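Local coordinates for type II secretion ATPase XpsE (Xanthomonas campestris, PDB 2D28), which is the N-terminal domain of a type II secretion ATPase, a cytoplasmic ATPase of the bacterial type II secretion machinery, at residues Q93-P98 with G135-I140. The protein carries 1 engineered substitution. Numbering follows the deposited sequence.
Sequences QFHLCP and GLRSEI
H95 meets R137 and I140 just where helix 88-94 gives way to strand 96-102. With positive phi, H95 leaves the helical path, and its CB points toward helix 137-147. With CG anti to its own carbonyl carbon (chi1 -54°), the imidazole lies across the R137 chain: R137 CG sits over one ring face, 4.1 Å from the ring centroid, in a CH-pi contact, and CD follows over the same face. The arginine chain then bends at chi3 (-52°), bringing NH2 to within 3.6 Å of H95 CD2. That carbon lies at the guanidinium edge, near its plane, and the two flat groups stand 79° apart, nearly perpendicular and not stacked. At the H95 carbonyl group, I140 rests CG2 3.7 Å from H95 C, while its CD1 reaches H95 O. I140 CG2 also comes 3.8 Å from L96 N, although L96 points its CB away from the helix and its side chain touches L108 and V122. C97 faces the helix again, and its CB meets I140 CG2 at 4.2 Å. The contact thus lays the first turn of helix 137-147 against the start of an edge strand of the three-stranded sheet in the MshEN domain. It is held by van der Waals and CH-pi packing, with polar ends committed to carboxylates outside it: H95 ND1 hydrogen-bonds D141 and R137 NH1 forms a salt bridge with D112, acidic partners that probably ease the proximity of imidazole and guanidinium.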
loop_
_atom_site.group_PDB
_atom_site.type_symbol
_atom_site.label_atom_id
_atom_site.label_comp_id
_atom_site.label_asym_id
_atom_site.label_seq_id
_atom_site.Cartn_x
_atom_site.Cartn_y
_atom_site.Cartn_z
ATOM N N GLN A 93 -4.929 -8.713 5.494
ATOM C CA GLN A 93 -4.203 -8.079 6.561
ATOM C C GLN A 93 -3.256 -7.002 6.063
ATOM O O GLN A 93 -3.091 -5.962 6.716
ATOM C CB GLN A 93 -3.331 -9.127 7.322
ATOM C CG GLN A 93 -2.530 -8.516 8.363
ATOM C CD GLN A 93 -1.388 -9.401 8.900
ATOM O OE1 GLN A 93 -1.365 -10.609 8.668
ATOM N NE2 GLN A 93 -0.468 -8.796 9.617
ATOM N N PHE A 94 -2.562 -7.273 4.961
ATOM C CA PHE A 94 -1.523 -6.308 4.504
ATOM C C PHE A 94 -2.059 -5.280 3.483
ATOM O O PHE A 94 -1.311 -4.292 3.104
ATOM C CB PHE A 94 -0.324 -7.097 3.984
ATOM C CG PHE A 94 0.494 -7.717 5.109
ATOM C CD1 PHE A 94 1.378 -6.919 5.888
ATOM C CD2 PHE A 94 0.302 -9.022 5.453
ATOM C CE1 PHE A 94 2.089 -7.506 6.941
ATOM C CE2 PHE A 94 0.987 -9.591 6.564
ATOM C CZ PHE A 94 1.890 -8.821 7.277
ATOM N N HIS A 95 -3.292 -5.529 3.006
ATOM C CA HIS A 95 -3.995 -4.695 2.005
ATOM C C HIS A 95 -3.156 -4.600 0.762
ATOM O O HIS A 95 -2.678 -3.518 0.373
ATOM C CB HIS A 95 -4.287 -3.280 2.526
ATOM C CG HIS A 95 -5.025 -3.255 3.828
ATOM N ND1 HIS A 95 -6.398 -3.382 3.916
ATOM C CD2 HIS A 95 -4.555 -3.298 5.100
ATOM C CE1 HIS A 95 -6.743 -3.409 5.206
ATOM N NE2 HIS A 95 -5.641 -3.351 5.936
ATOM N N LEU A 96 -2.875 -5.741 0.143
ATOM C CA LEU A 96 -2.138 -5.719 -1.116
ATOM C C LEU A 96 -2.672 -6.949 -1.896
ATOM O O LEU A 96 -3.323 -7.831 -1.317
ATOM C CB LEU A 96 -0.663 -5.867 -0.850
ATOM C CG LEU A 96 -0.150 -6.904 0.129
ATOM C CD1 LEU A 96 -0.058 -8.269 -0.515
ATOM C CD2 LEU A 96 1.260 -6.549 0.623
ATOM N N CYS A 97 -2.460 -6.969 -3.183
ATOM C CA CYS A 97 -3.137 -7.907 -4.084
ATOM C C CYS A 97 -2.376 -8.129 -5.396
ATOM O O CYS A 97 -2.098 -7.177 -6.094
ATOM C CB CYS A 97 -4.541 -7.382 -4.412
ATOM S SG CYS A 97 -5.547 -8.722 -5.207
ATOM N N PRO A 98 -1.989 -9.355 -5.732
ATOM C CA PRO A 98 -1.397 -9.593 -7.022
ATOM C C PRO A 98 -2.450 -9.323 -8.117
ATOM O O PRO A 98 -3.613 -9.819 -8.012
ATOM C CB PRO A 98 -1.023 -11.065 -6.959
ATOM C CG PRO A 98 -0.945 -11.337 -5.525
ATOM C CD PRO A 98 -2.098 -10.597 -4.941
ATOM N N GLY A 135 -2.205 1.741 -4.691
ATOM C CA GLY A 135 -3.663 1.841 -4.775
ATOM C C GLY A 135 -4.262 2.284 -3.449
ATOM O O GLY A 135 -3.670 2.177 -2.359
ATOM N N LEU A 136 -5.430 2.902 -3.556
ATOM C CA LEU A 136 -6.170 3.362 -2.420
ATOM C C LEU A 136 -6.621 2.045 -1.660
ATOM O O LEU A 136 -6.972 0.989 -2.262
ATOM C CB LEU A 136 -7.393 4.223 -2.821
ATOM C CG LEU A 136 -7.198 5.745 -3.019
ATOM C CD1 LEU A 136 -6.363 6.034 -4.263
ATOM C CD2 LEU A 136 -8.623 6.352 -3.163
ATOM N N ARG A 137 -6.421 2.117 -0.368
ATOM C CA ARG A 137 -6.613 1.009 0.528
ATOM C C ARG A 137 -7.946 0.290 0.271
ATOM O O ARG A 137 -7.993 -0.940 0.168
ATOM C CB ARG A 137 -6.540 1.493 1.970
ATOM C CG ARG A 137 -6.445 0.321 3.043
ATOM C CD ARG A 137 -6.317 0.830 4.502
ATOM N NE ARG A 137 -5.214 1.784 4.508
ATOM C CZ ARG A 137 -3.938 1.447 4.517
ATOM N NH1 ARG A 137 -3.061 2.395 4.343
ATOM N NH2 ARG A 137 -3.549 0.180 4.735
ATOM N N SER A 138 -9.037 1.041 0.213
ATOM C CA SER A 138 -10.346 0.406 0.149
ATOM C C SER A 138 -10.574 -0.158 -1.210
ATOM O O SER A 138 -11.397 -1.096 -1.391
ATOM C CB SER A 138 -11.436 1.456 0.455
ATOM O OG SER A 138 -11.267 1.784 1.834
ATOM N N GLU A 139 -9.949 0.443 -2.233
ATOM C CA GLU A 139 -10.058 -0.099 -3.582
ATOM C C GLU A 139 -9.389 -1.468 -3.704
ATOM O O GLU A 139 -9.885 -2.356 -4.401
ATOM C CB GLU A 139 -9.478 0.869 -4.619
ATOM C CG GLU A 139 -10.302 2.145 -4.690
ATOM C CD GLU A 139 -9.774 3.165 -5.698
ATOM O OE1 GLU A 139 -8.984 2.812 -6.559
ATOM O OE2 GLU A 139 -10.218 4.306 -5.579
ATOM N N ILE A 140 -8.221 -1.599 -3.095
ATOM C CA ILE A 140 -7.523 -2.887 -2.988
ATOM C C ILE A 140 -8.392 -3.887 -2.210
ATOM O O ILE A 140 -8.562 -5.038 -2.647
ATOM C CB ILE A 140 -6.150 -2.702 -2.301
ATOM C CG1 ILE A 140 -5.254 -1.854 -3.179
ATOM C CG2 ILE A 140 -5.506 -4.057 -2.004
ATOM C CD1 ILE A 140 -3.934 -1.512 -2.596
#